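Local coordinates for protein probable ferredoxin-dependent nitrite reductase NirA (Mycobacterium tuberculosis, PDB 1ZJ8) that reduces sulfite to sulfide with electrons from ferredoxin, using one siroheme and one [4Fe-4S] cluster, at residues P155-W158 with R159-D163; A270-L274 with G275-E279; D396-D399 with A400-D403; D403-I406 with A407-A411. All coordinates share one frame; numbering follows the deposited sequence.

All four contacts are local, between residues three to five apart in sequence. Contact 1 lies within helix 154-162 and joins an apolar face to a charged Glu-Arg network. Contacts 2 and 3 are strand-to-helix turns in different domains, their centres about 36 Å apart; both pair a proline carbonyl with the amide three residues on, but contact 3 sits more at the surface. Contact 4 continues helix 399-411 from contact 3, sharing Asp403, and the two touch where Ile397 CD1 meets Leu405 CD2. Its chemistry is regular helix bonding plus leucine packing, whereas contact 3 adds aspartate bonds to nearby residues to its backbone turn and apolar pairs. Contacts 1, 2 and 4 are partly buried.

Contact 1 (P155-W158 with R159-D163)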
ATOM      1  N   PRO A 155       4.039  24.832  -2.210  1.00 49.93           N
ATOM      2  CA  PRO A 155       5.305  25.221  -1.567  1.00 50.06           C
ATOM      3  C   PRO A 155       5.153  25.411  -0.063  1.00 50.16           C
ATOM      4  O   PRO A 155       6.028  24.997   0.704  1.00 49.93           O
ATOM      5  CB  PRO A 155       5.651  26.569  -2.232  1.00 50.31           C
ATOM      6  CG  PRO A 155       4.684  26.746  -3.381  1.00 50.17           C
ATOM      7  CD  PRO A 155       3.497  25.895  -3.085  1.00 50.23           C
ATOM      8  N   GLU A 156       4.048  26.044   0.337  1.00 50.57           N
ATOM      9  CA  GLU A 156       3.739  26.288   1.760  1.00 50.81           C
ATOM     10  C   GLU A 156       3.717  24.959   2.523  1.00 51.03           C
ATOM     11  O   GLU A 156       4.296  24.837   3.607  1.00 51.14           O
ATOM     12  CB  GLU A 156       2.376  26.997   1.921  1.00 51.00           C
ATOM     13  CG  GLU A 156       2.342  28.142   2.948  1.00 51.22           C
ATOM     14  CD  GLU A 156       2.292  27.685   4.407  1.00 52.50           C
ATOM     15  OE1 GLU A 156       3.124  26.837   4.791  1.00 53.17           O
ATOM     16  OE2 GLU A 156       1.447  28.205   5.181  1.00 51.98           O
ATOM     17  N   ILE A 157       3.052  23.965   1.942  1.00 50.97           N
ATOM     18  CA  ILE A 157       2.974  22.652   2.553  1.00 50.94           C
ATOM     19  C   ILE A 157       4.381  22.072   2.720  1.00 51.08           C
ATOM     20  O   ILE A 157       4.772  21.707   3.842  1.00 50.90           O
ATOM     21  CB  ILE A 157       2.059  21.707   1.731  1.00 51.05           C
ATOM     22  CG1 ILE A 157       0.601  22.199   1.830  1.00 50.97           C
ATOM     23  CG2 ILE A 157       2.197  20.266   2.221  1.00 50.70           C
ATOM     24  CD1 ILE A 157      -0.347  21.590   0.834  1.00 50.46           C
ATOM     25  N   TRP A 158       5.142  22.030   1.617  1.00 51.13           N
ATOM     26  CA  TRP A 158       6.507  21.462   1.613  1.00 51.19           C
ATOM     27  C   TRP A 158       7.373  22.035   2.722  1.00 51.45           C
ATOM     28  O   TRP A 158       8.229  21.361   3.296  1.00 51.34           O
ATOM     29  CB  TRP A 158       7.193  21.711   0.269  1.00 51.05           C
ATOM     30  CG  TRP A 158       6.829  20.712  -0.811  1.00 51.26           C
ATOM     31  CD1 TRP A 158       6.364  19.424  -0.640  1.00 51.12           C
ATOM     32  CD2 TRP A 158       6.961  20.899  -2.223  1.00 51.09           C
ATOM     33  NE1 TRP A 158       6.180  18.818  -1.857  1.00 51.12           N
ATOM     34  CE2 TRP A 158       6.538  19.699  -2.848  1.00 51.64           C
ATOM     35  CE3 TRP A 158       7.394  21.962  -3.023  1.00 50.78           C
ATOM     36  CZ2 TRP A 158       6.532  19.541  -4.239  1.00 51.22           C
ATOM     37  CZ3 TRP A 158       7.386  21.806  -4.394  1.00 50.97           C
ATOM     38  CH2 TRP A 158       6.957  20.606  -4.991  1.00 51.12           C
ATOM     39  N   ARG A 159       7.117  23.292   3.021  1.00 51.94           N
ATOM     40  CA  ARG A 159       7.862  24.014   4.009  1.00 52.44           C
ATOM     41  C   ARG A 159       7.492  23.565   5.444  1.00 52.38           C
ATOM     42  O   ARG A 159       8.385  23.355   6.279  1.00 52.30           O
ATOM     43  CB  ARG A 159       7.611  25.504   3.766  1.00 52.81           C
ATOM     44  CG  ARG A 159       8.810  26.410   4.005  1.00 54.66           C
ATOM     45  CD  ARG A 159       8.554  27.370   5.153  1.00 57.54           C
ATOM     46  NE  ARG A 159       7.249  28.039   5.014  1.00 59.08           N
ATOM     47  CZ  ARG A 159       6.246  27.991   5.905  1.00 59.46           C
ATOM     48  NH1 ARG A 159       6.367  27.318   7.062  1.00 58.89           N
ATOM     49  NH2 ARG A 159       5.108  28.648   5.643  1.00 59.36           N
ATOM     50  N   ARG A 160       6.194  23.395   5.722  1.00 52.30           N
ATOM     51  CA  ARG A 160       5.741  22.865   7.031  1.00 52.22           C
ATOM     52  C   ARG A 160       6.088  21.381   7.212  1.00 52.10           C
ATOM     53  O   ARG A 160       6.422  20.941   8.313  1.00 52.09           O
ATOM     54  CB  ARG A 160       4.229  23.018   7.216  1.00 52.14           C
ATOM     55  CG  ARG A 160       3.707  24.421   7.048  1.00 52.37           C
ATOM     56  CD  ARG A 160       2.481  24.682   7.911  1.00 52.74           C
ATOM     57  NE  ARG A 160       1.504  25.516   7.208  1.00 53.91           N
ATOM     58  CZ  ARG A 160       0.398  26.035   7.751  1.00 54.17           C
ATOM     59  NH1 ARG A 160       0.093  25.827   9.029  1.00 54.39           N
ATOM     60  NH2 ARG A 160      -0.420  26.767   7.007  1.00 53.54           N
ATOM     61  N   LEU A 161       5.971  20.614   6.129  1.00 51.92           N
ATOM     62  CA  LEU A 161       6.327  19.198   6.133  1.00 51.78           C
ATOM     63  C   LEU A 161       7.801  18.994   6.412  1.00 51.81           C
ATOM     64  O   LEU A 161       8.174  18.141   7.223  1.00 51.92           O
ATOM     65  CB  LEU A 161       6.047  18.584   4.775  1.00 51.57           C
ATOM     66  CG  LEU A 161       4.592  18.380   4.423  1.00 52.00           C
ATOM     67  CD1 LEU A 161       4.543  17.849   3.002  1.00 52.44           C
ATOM     68  CD2 LEU A 161       3.906  17.426   5.400  1.00 51.95           C
ATOM     69  N   ASP A 162       8.634  19.762   5.706  1.00 51.76           N
ATOM     70  CA  ASP A 162      10.082  19.717   5.895  1.00 51.39           C
ATOM     71  C   ASP A 162      10.474  20.153   7.298  1.00 51.14           C
ATOM     72  O   ASP A 162      11.469  19.679   7.823  1.00 51.29           O
ATOM     73  CB  ASP A 162      10.794  20.614   4.876  1.00 51.73           C
ATOM     74  CG  ASP A 162      12.312  20.504   4.958  1.00 52.04           C
ATOM     75  OD1 ASP A 162      12.840  19.408   4.675  1.00 52.82           O
ATOM     76  OD2 ASP A 162      12.974  21.510   5.308  1.00 53.06           O
ATOM     77  N   ASP A 163       9.689  21.043   7.906  1.00 50.83           N
ATOM     78  CA  ASP A 163       9.988  21.531   9.245  1.00 50.18           C
ATOM     79  C   ASP A 163       9.765  20.458  10.310  1.00 49.60           C
ATOM     80  O   ASP A 163      10.056  20.686  11.488  1.00 49.65           O
ATOM     81  CB  ASP A 163       9.175  22.800   9.558  1.00 50.56           C
ATOM     82  CG  ASP A 163       9.778  23.624  10.711  1.00 52.03           C
ATOM     83  OD1 ASP A 163      11.029  23.759  10.765  1.00 54.32           O
ATOM     84  OD2 ASP A 163       9.010  24.141  11.568  1.00 54.34           O
TER
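Glu156 holds both Arg159 and Arg160 through its carboxylate. Its OE1 forms a salt bridge with Arg159 NH2 at 2.8 Å. The same oxygen accepts Arg160 NE at 3.2 Å, the donor arriving on the syn side but 28° out of the carboxylate plane. The other oxygen, Glu156 OE2, is paired with Arg160 NH2 at 3.0 Å, a weak bond by its angle. The carboxylate and Arg160 guanidinium planes are nearly parallel (10°) but offset; Arg160 NE and NH2 each have one carboxylate oxygen as partner. A bend in the Glu156 chain (chi2 -77°) brings the acid back over the next helical turn, although its CB points away from it.

This is the i to i+3 and i+4 spacing of an alpha-helix, here helix 154-162 of the first ferredoxin-like half domain. Leu161 N bonds to Ile157 O at 2.8 Å and Asp162 N to Trp158 O at 2.9 Å. On the buried side Ile157 and Leu161 run alongside each other in the same direction, with CG2 of the first 3.5 Å from CD1 of the second. Leu161 CD1 also approaches the rim of the indole of Trp158, roughly level with the ring.

Farther out, Ile157 packs on Phe131 and Leu161 on Leu124, both of helix 118-131, whose Glu130 gives Arg160 NH2 a second salt bridge. Trp158 NE1 is hydrogen-bonded to Thr168 OG1, while the indole makes a cation-pi contact with Arg50.

Contact 2 (A270-L274 with G275-E279); sequences AWVPL and GEVPE
Pro273 and Glu276 meet twice, once through the backbone and once through side chains. The amide N of Glu276 donates to Pro273 O at 3.0 Å, with an N-H...O angle of 150°; the donor stands 42° above the carbonyl plane and is not on a lone pair. One residue on, Val277 N reaches Leu274 O in a bond that is weak, its length being 3.3 Å although the N-H...O line is fairly straight. Pro273 O thus has a clear partner and Leu274 O a weak one, both at i to i+3 spacing.

The Glu276 side chain, extended beyond CG, runs back across the Pro273 ring. Its OE1 lies 3.2 Å from Pro273 CD. The same Glu276 OE1 has a long, weak ion pair with Arg325 NH2.

The turn links strand 266-272 of a mixed sheet to helix 277-291 in the first 4Fe-4S domain of the sequence, passing through a short 3-10 segment. Upstream, backbone bonds pair Ala270 with Leu252 and Val272 with Leu250 on one neighbouring strand, and Trp271 with Ile328 on another. Trp271 NE1 makes a weak hydrogen bond to Val241 O.

Beneath the polar turn Val272 CG1, anti to its own backbone N (chi1 -178°), extends to Val277 CG2 at 3.9 Å. Leu274 CD1 approaches the same methyl at 4.3 Å. Leu274 and Val277 both pack on Ala198 of helix 196-206 and on Leu250 of strand 249-254.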
ATOM      1  N   ALA A 270      19.071 -16.032  -0.204  1.00 37.33           N
ATOM      2  CA  ALA A 270      20.193 -15.278   0.346  1.00 36.82           C
ATOM      3  C   ALA A 270      19.898 -14.743   1.739  1.00 36.55           C
ATOM      4  O   ALA A 270      18.752 -14.384   2.050  1.00 36.60           O
ATOM      5  CB  ALA A 270      20.548 -14.115  -0.582  1.00 36.72           C
ATOM      6  N   TRP A 271      20.956 -14.679   2.557  1.00 36.04           N
ATOM      7  CA  TRP A 271      20.946 -14.021   3.878  1.00 35.71           C
ATOM      8  C   TRP A 271      21.839 -12.781   3.795  1.00 35.05           C
ATOM      9  O   TRP A 271      22.942 -12.842   3.276  1.00 35.29           O
ATOM     10  CB  TRP A 271      21.451 -14.986   4.967  1.00 35.64           C
ATOM     11  CG  TRP A 271      21.447 -14.457   6.404  1.00 35.86           C
ATOM     12  CD1 TRP A 271      20.396 -14.497   7.299  1.00 35.83           C
ATOM     13  CD2 TRP A 271      22.547 -13.849   7.110  1.00 35.46           C
ATOM     14  NE1 TRP A 271      20.779 -13.945   8.507  1.00 35.75           N
ATOM     15  CE2 TRP A 271      22.088 -13.544   8.423  1.00 35.50           C
ATOM     16  CE3 TRP A 271      23.871 -13.532   6.762  1.00 35.22           C
ATOM     17  CZ2 TRP A 271      22.910 -12.935   9.390  1.00 34.88           C
ATOM     18  CZ3 TRP A 271      24.694 -12.931   7.732  1.00 35.36           C
ATOM     19  CH2 TRP A 271      24.202 -12.632   9.024  1.00 35.29           C
ATOM     20  N   VAL A 272      21.350 -11.664   4.308  1.00 34.65           N
ATOM     21  CA  VAL A 272      22.045 -10.388   4.222  1.00 34.67           C
ATOM     22  C   VAL A 272      22.123  -9.731   5.609  1.00 34.69           C
ATOM     23  O   VAL A 272      21.089  -9.414   6.210  1.00 35.03           O
ATOM     24  CB  VAL A 272      21.288  -9.443   3.275  1.00 34.70           C
ATOM     25  CG1 VAL A 272      22.019  -8.108   3.130  1.00 35.05           C
ATOM     26  CG2 VAL A 272      21.083 -10.109   1.905  1.00 34.31           C
ATOM     27  N   PRO A 273      23.342  -9.493   6.121  1.00 34.60           N
ATOM     28  CA  PRO A 273      23.416  -8.899   7.468  1.00 34.29           C
ATOM     29  C   PRO A 273      22.926  -7.446   7.410  1.00 34.15           C
ATOM     30  O   PRO A 273      22.998  -6.798   6.355  1.00 34.78           O
ATOM     31  CB  PRO A 273      24.908  -8.984   7.803  1.00 34.29           C
ATOM     32  CG  PRO A 273      25.597  -8.928   6.441  1.00 34.51           C
ATOM     33  CD  PRO A 273      24.676  -9.659   5.503  1.00 34.70           C
ATOM     34  N   LEU A 274      22.413  -6.929   8.513  1.00 33.72           N
ATOM     35  CA  LEU A 274      21.785  -5.603   8.476  1.00 33.71           C
ATOM     36  C   LEU A 274      22.645  -4.497   7.810  1.00 33.41           C
ATOM     37  O   LEU A 274      22.111  -3.637   7.098  1.00 33.50           O
ATOM     38  CB  LEU A 274      21.350  -5.190   9.890  1.00 33.24           C
ATOM     39  CG  LEU A 274      20.564  -3.881   9.988  1.00 33.62           C
ATOM     40  CD1 LEU A 274      19.320  -3.864   9.086  1.00 33.11           C
ATOM     41  CD2 LEU A 274      20.168  -3.643  11.435  1.00 34.23           C
ATOM     42  N   GLY A 275      23.959  -4.523   8.047  1.00 33.21           N
ATOM     43  CA  GLY A 275      24.878  -3.530   7.483  1.00 33.30           C
ATOM     44  C   GLY A 275      24.955  -3.478   5.957  1.00 33.17           C
ATOM     45  O   GLY A 275      25.208  -2.436   5.381  1.00 32.91           O
ATOM     46  N   GLU A 276      24.720  -4.613   5.305  1.00 33.60           N
ATOM     47  CA  GLU A 276      24.851  -4.741   3.856  1.00 33.69           C
ATOM     48  C   GLU A 276      23.511  -4.521   3.116  1.00 33.59           C
ATOM     49  O   GLU A 276      23.479  -4.562   1.877  1.00 33.43           O
ATOM     50  CB  GLU A 276      25.425  -6.139   3.510  1.00 34.11           C
ATOM     51  CG  GLU A 276      26.978  -6.309   3.604  1.00 34.16           C
ATOM     52  CD  GLU A 276      27.469  -7.796   3.699  1.00 34.44           C
ATOM     53  OE1 GLU A 276      26.774  -8.753   3.258  1.00 34.28           O
ATOM     54  OE2 GLU A 276      28.581  -8.003   4.241  1.00 36.11           O
ATOM     55  N   VAL A 277      22.429  -4.251   3.856  1.00 33.39           N
ATOM     56  CA  VAL A 277      21.084  -4.170   3.275  1.00 33.53           C
ATOM     57  C   VAL A 277      20.935  -3.011   2.289  1.00 33.62           C
ATOM     58  O   VAL A 277      20.491  -3.233   1.160  1.00 33.76           O
ATOM     59  CB  VAL A 277      19.941  -4.175   4.368  1.00 33.34           C
ATOM     60  CG1 VAL A 277      18.552  -3.943   3.752  1.00 32.98           C
ATOM     61  CG2 VAL A 277      19.939  -5.492   5.136  1.00 33.33           C
ATOM     62  N   PRO A 278      21.285  -1.780   2.698  1.00 33.97           N
ATOM     63  CA  PRO A 278      21.244  -0.644   1.757  1.00 34.56           C
ATOM     64  C   PRO A 278      22.006  -0.894   0.436  1.00 35.11           C
ATOM     65  O   PRO A 278      21.551  -0.497  -0.656  1.00 35.18           O
ATOM     66  CB  PRO A 278      21.901   0.490   2.564  1.00 34.55           C
ATOM     67  CG  PRO A 278      21.645   0.159   3.985  1.00 34.03           C
ATOM     68  CD  PRO A 278      21.678  -1.354   4.055  1.00 33.98           C
ATOM     69  N   GLU A 279      23.154  -1.554   0.569  1.00 35.66           N
ATOM     70  CA  GLU A 279      24.049  -1.897  -0.545  1.00 36.33           C
ATOM     71  C   GLU A 279      23.352  -2.860  -1.543  1.00 36.39           C
ATOM     72  O   GLU A 279      23.309  -2.657  -2.764  1.00 36.43           O
ATOM     73  CB  GLU A 279      25.266  -2.606   0.062  1.00 36.65           C
ATOM     74  CG  GLU A 279      26.611  -2.240  -0.466  1.00 37.34           C
ATOM     75  CD  GLU A 279      27.709  -3.127   0.158  1.00 38.37           C
ATOM     76  OE1 GLU A 279      27.531  -4.376   0.232  1.00 40.44           O
ATOM     77  OE2 GLU A 279      28.764  -2.573   0.562  1.00 43.50           O
TER

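Contact 3 (D396-D399 with A400-D403)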
ATOM      1  N   ASP A 396       4.804   3.383  23.335  1.00 30.64           N
ATOM      2  CA  ASP A 396       5.236   3.977  24.602  1.00 30.81           C
ATOM      3  C   ASP A 396       4.077   4.476  25.452  1.00 31.10           C
ATOM      4  O   ASP A 396       4.159   5.561  26.026  1.00 31.31           O
ATOM      5  CB  ASP A 396       6.201   5.126  24.350  1.00 31.05           C
ATOM      6  CG  ASP A 396       7.194   4.835  23.229  1.00 31.97           C
ATOM      7  OD1 ASP A 396       7.295   3.665  22.800  1.00 31.86           O
ATOM      8  OD2 ASP A 396       7.859   5.793  22.767  1.00 32.30           O
ATOM      9  N   ILE A 397       2.997   3.695  25.509  1.00 31.24           N
ATOM     10  CA  ILE A 397       1.877   3.960  26.409  1.00 31.48           C
ATOM     11  C   ILE A 397       2.136   3.198  27.722  1.00 31.77           C
ATOM     12  O   ILE A 397       2.110   1.952  27.735  1.00 31.79           O
ATOM     13  CB  ILE A 397       0.478   3.501  25.805  1.00 31.37           C
ATOM     14  CG1 ILE A 397       0.252   4.040  24.390  1.00 31.82           C
ATOM     15  CG2 ILE A 397      -0.683   3.940  26.686  1.00 31.07           C
ATOM     16  CD1 ILE A 397       0.518   5.525  24.215  1.00 31.97           C
ATOM     17  N   PRO A 398       2.390   3.926  28.825  1.00 31.84           N
ATOM     18  CA  PRO A 398       2.491   3.244  30.115  1.00 32.16           C
ATOM     19  C   PRO A 398       1.138   2.738  30.636  1.00 32.44           C
ATOM     20  O   PRO A 398       0.091   3.293  30.295  1.00 32.57           O
ATOM     21  CB  PRO A 398       3.079   4.309  31.044  1.00 32.19           C
ATOM     22  CG  PRO A 398       2.684   5.598  30.444  1.00 32.52           C
ATOM     23  CD  PRO A 398       2.607   5.377  28.949  1.00 32.20           C
ATOM     24  N   ASP A 399       1.184   1.682  31.452  1.00 32.58           N
ATOM     25  CA  ASP A 399      -0.016   1.034  31.977  1.00 32.64           C
ATOM     26  C   ASP A 399      -0.995   1.985  32.659  1.00 32.66           C
ATOM     27  O   ASP A 399      -2.205   1.879  32.461  1.00 33.04           O
ATOM     28  CB  ASP A 399       0.357  -0.086  32.960  1.00 33.04           C
ATOM     29  CG  ASP A 399       0.828  -1.343  32.263  1.00 33.58           C
ATOM     30  OD1 ASP A 399       0.541  -1.493  31.075  1.00 33.97           O
ATOM     31  OD2 ASP A 399       1.481  -2.191  32.903  1.00 35.77           O
ATOM     32  N   ALA A 400      -0.485   2.899  33.473  1.00 32.56           N
ATOM     33  CA  ALA A 400      -1.341   3.852  34.180  1.00 32.73           C
ATOM     34  C   ALA A 400      -2.280   4.652  33.248  1.00 33.01           C
ATOM     35  O   ALA A 400      -3.421   4.959  33.598  1.00 33.51           O
ATOM     36  CB  ALA A 400      -0.473   4.810  34.979  1.00 32.68           C
ATOM     37  N   LEU A 401      -1.782   4.982  32.066  1.00 32.79           N
ATOM     38  CA  LEU A 401      -2.431   5.914  31.169  1.00 32.45           C
ATOM     39  C   LEU A 401      -3.169   5.205  30.053  1.00 32.36           C
ATOM     40  O   LEU A 401      -3.812   5.848  29.212  1.00 32.08           O
ATOM     41  CB  LEU A 401      -1.350   6.835  30.582  1.00 32.34           C
ATOM     42  CG  LEU A 401      -0.574   7.634  31.646  1.00 31.99           C
ATOM     43  CD1 LEU A 401       0.643   8.328  31.079  1.00 32.04           C
ATOM     44  CD2 LEU A 401      -1.506   8.642  32.328  1.00 31.51           C
ATOM     45  N   LEU A 402      -3.061   3.882  30.029  1.00 32.37           N
ATOM     46  CA  LEU A 402      -3.576   3.098  28.908  1.00 32.75           C
ATOM     47  C   LEU A 402      -5.058   3.296  28.729  1.00 32.74           C
ATOM     48  O   LEU A 402      -5.503   3.708  27.675  1.00 32.71           O
ATOM     49  CB  LEU A 402      -3.295   1.605  29.101  1.00 32.80           C
ATOM     50  CG  LEU A 402      -3.587   0.634  27.947  1.00 32.52           C
ATOM     51  CD1 LEU A 402      -2.864   1.064  26.691  1.00 32.50           C
ATOM     52  CD2 LEU A 402      -3.143  -0.774  28.313  1.00 32.92           C
ATOM     53  N   ASP A 403      -5.822   3.013  29.771  1.00 33.30           N
ATOM     54  CA  ASP A 403      -7.278   3.092  29.679  1.00 33.94           C
ATOM     55  C   ASP A 403      -7.784   4.406  29.143  1.00 34.27           C
ATOM     56  O   ASP A 403      -8.657   4.395  28.272  1.00 34.36           O
ATOM     57  CB  ASP A 403      -7.941   2.851  31.030  1.00 34.33           C
ATOM     58  CG  ASP A 403      -7.987   1.389  31.402  1.00 36.16           C
ATOM     59  OD1 ASP A 403      -8.296   0.543  30.523  1.00 36.18           O
ATOM     60  OD2 ASP A 403      -7.697   1.088  32.582  1.00 40.58           O
TER
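The turn that leads from strand 392-397 into helix 399-411, within the second ferredoxin-like half domain, sets Ile397 and Pro398 against Leu402 and Leu401. A G1 beta bulge closes the strand: Asp396 and Ile397 both face Asn353 on the neighbouring strand 353-357. Two i to i+3 bonds then start the helical turn. Leu401 N donates to Pro398 O at 3.1 Å, rising 48° above the carbonyl plane. Leu402 N donates to Asp399 O at 3.3 Å from a still steeper position, 71° above that plane. Neither donor therefore sits on a carbonyl lone pair.

Two apolar pairs flank the turn. Ile397 CG2 meets Leu402 CD1 at 3.6 Å, the side chains crossing at about a right angle. With its CG anti to the backbone N (chi1 -172°), Leu402 carries that methyl back toward the strand. In the second pair Leu401 CD1 abuts the CG corner of Pro398 at 3.5 Å. Pro398 also touches Leu352, and Ile397 touches Ser381.

The charge of Asp399 is taken up beyond the turn: its OD1 forms a salt bridge with Arg347 NH1 and accepts a hydrogen bond from Asn353 ND2. Since Asn353 ND2 also bonds Ile397 O, that one amide joins Ile397 O to the Asp399 carboxylate, at the start of the helix. Asp396 OD1 has its own salt bridge, to Arg383 NH1. Asp399 lies at the N-terminal end of the helix, so its negative charge would probably be favoured by the helix dipole as well as by Arg347.

Contact 4 (D403-I406 with A407-A411); sequences DDLI and AGLDA
Ile406, Ala407 and Leu409 carry most of this contact, which runs over about two turns of helix 399-411. Ile406 CB lies 3.2 Å from Ala407 N, with CG2 also facing that amide, and Ile406 O accepts the amide N of Asp410 at 2.9 Å. Ala407 N in turn donates to Asp403 O at 3.1 Å, with an N-H...O angle of 155°, while its methyl CB passes 3.6 Å from Asp404 O. Between these bonds Gly408 N meets Asp404 O at 3.0 Å, almost straight at 177°.

Leu409 N bonds to Leu405 O at 2.9 Å, and the side chain folds over the same carbonyl. Its CG is anti to the carbonyl carbon (chi1 -73°), which turns the branch back toward the preceding turn and puts CD1 3.9 Å from Leu405 CG, the two chains meeting at a slant.

Outside these turns Leu405 and Leu409 pack on Leu375 of helix 366-379, and Ile406 and Leu409 reach Val355 on strand 353-357. Asp403, Asp404 and Asp410 are exposed. The separation of an aliphatic face from acidic positions is that of an amphipathic alpha-helix covering a sheet, here the five-stranded antiparallel sheet that includes strand 353-357.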
ATOM      1  N   ASP A 403      -5.822   3.013  29.771  1.00 33.30           N
ATOM      2  CA  ASP A 403      -7.278   3.092  29.679  1.00 33.94           C
ATOM      3  C   ASP A 403      -7.784   4.406  29.143  1.00 34.27           C
ATOM      4  O   ASP A 403      -8.657   4.395  28.272  1.00 34.36           O
ATOM      5  CB  ASP A 403      -7.941   2.851  31.030  1.00 34.33           C
ATOM      6  CG  ASP A 403      -7.987   1.389  31.402  1.00 36.16           C
ATOM      7  OD1 ASP A 403      -8.296   0.543  30.523  1.00 36.18           O
ATOM      8  OD2 ASP A 403      -7.697   1.088  32.582  1.00 40.58           O
ATOM      9  N   ASP A 404      -7.263   5.523  29.672  1.00 34.52           N
ATOM     10  CA  ASP A 404      -7.676   6.863  29.211  1.00 34.66           C
ATOM     11  C   ASP A 404      -7.419   7.067  27.726  1.00 34.35           C
ATOM     12  O   ASP A 404      -8.327   7.489  27.012  1.00 34.55           O
ATOM     13  CB  ASP A 404      -7.037   7.971  30.042  1.00 35.11           C
ATOM     14  CG  ASP A 404      -7.653   8.071  31.441  1.00 36.86           C
ATOM     15  OD1 ASP A 404      -8.792   7.587  31.660  1.00 39.75           O
ATOM     16  OD2 ASP A 404      -6.988   8.630  32.331  1.00 38.78           O
ATOM     17  N   LEU A 405      -6.220   6.728  27.252  1.00 33.97           N
ATOM     18  CA  LEU A 405      -5.933   6.751  25.812  1.00 33.84           C
ATOM     19  C   LEU A 405      -6.973   5.953  24.988  1.00 33.85           C
ATOM     20  O   LEU A 405      -7.589   6.470  24.065  1.00 33.77           O
ATOM     21  CB  LEU A 405      -4.545   6.189  25.534  1.00 33.64           C
ATOM     22  CG  LEU A 405      -4.087   6.363  24.087  1.00 34.02           C
ATOM     23  CD1 LEU A 405      -3.969   7.847  23.800  1.00 34.95           C
ATOM     24  CD2 LEU A 405      -2.768   5.695  23.819  1.00 34.23           C
ATOM     25  N   ILE A 406      -7.167   4.682  25.326  1.00 33.79           N
ATOM     26  CA  ILE A 406      -8.133   3.841  24.605  1.00 33.83           C
ATOM     27  C   ILE A 406      -9.495   4.568  24.467  1.00 33.81           C
ATOM     28  O   ILE A 406     -10.097   4.577  23.390  1.00 34.11           O
ATOM     29  CB  ILE A 406      -8.382   2.449  25.314  1.00 34.01           C
ATOM     30  CG1 ILE A 406      -7.067   1.685  25.590  1.00 34.00           C
ATOM     31  CG2 ILE A 406      -9.379   1.587  24.520  1.00 33.02           C
ATOM     32  CD1 ILE A 406      -6.367   1.153  24.385  1.00 34.38           C
ATOM     33  N   ALA A 407      -9.973   5.167  25.557  1.00 33.55           N
ATOM     34  CA  ALA A 407     -11.288   5.799  25.556  1.00 33.65           C
ATOM     35  C   ALA A 407     -11.303   7.013  24.618  1.00 33.69           C
ATOM     36  O   ALA A 407     -12.179   7.144  23.753  1.00 33.82           O
ATOM     37  CB  ALA A 407     -11.706   6.192  26.962  1.00 33.25           C
ATOM     38  N   GLY A 408     -10.314   7.880  24.763  1.00 33.59           N
ATOM     39  CA  GLY A 408     -10.146   8.986  23.832  1.00 33.94           C
ATOM     40  C   GLY A 408     -10.169   8.567  22.373  1.00 34.36           C
ATOM     41  O   GLY A 408     -10.800   9.232  21.543  1.00 34.78           O
ATOM     42  N   LEU A 409      -9.473   7.466  22.062  1.00 34.65           N
ATOM     43  CA  LEU A 409      -9.365   6.956  20.710  1.00 34.74           C
ATOM     44  C   LEU A 409     -10.715   6.476  20.204  1.00 34.86           C
ATOM     45  O   LEU A 409     -11.090   6.728  19.065  1.00 34.22           O
ATOM     46  CB  LEU A 409      -8.348   5.815  20.677  1.00 34.90           C
ATOM     47  CG  LEU A 409      -6.874   6.221  20.806  1.00 34.88           C
ATOM     48  CD1 LEU A 409      -6.022   4.999  20.982  1.00 35.56           C
ATOM     49  CD2 LEU A 409      -6.390   6.986  19.606  1.00 34.58           C
ATOM     50  N   ASP A 410     -11.438   5.774  21.068  1.00 35.73           N
ATOM     51  CA  ASP A 410     -12.825   5.355  20.772  1.00 36.40           C
ATOM     52  C   ASP A 410     -13.724   6.554  20.457  1.00 36.10           C
ATOM     53  O   ASP A 410     -14.472   6.536  19.500  1.00 35.61           O
ATOM     54  CB  ASP A 410     -13.453   4.570  21.958  1.00 37.30           C
ATOM     55  CG  ASP A 410     -13.124   3.072  21.939  1.00 40.16           C
ATOM     56  OD1 ASP A 410     -12.751   2.517  20.873  1.00 43.46           O
ATOM     57  OD2 ASP A 410     -13.260   2.440  23.017  1.00 44.56           O
ATOM     58  N   ALA A 411     -13.650   7.589  21.287  1.00 35.94           N
ATOM     59  CA  ALA A 411     -14.468   8.771  21.076  1.00 35.83           C
ATOM     60  C   ALA A 411     -14.219   9.429  19.700  1.00 35.99           C
ATOM     61  O   ALA A 411     -15.095  10.115  19.190  1.00 36.28           O
ATOM     62  CB  ALA A 411     -14.256   9.737  22.180  1.00 35.51           C
TER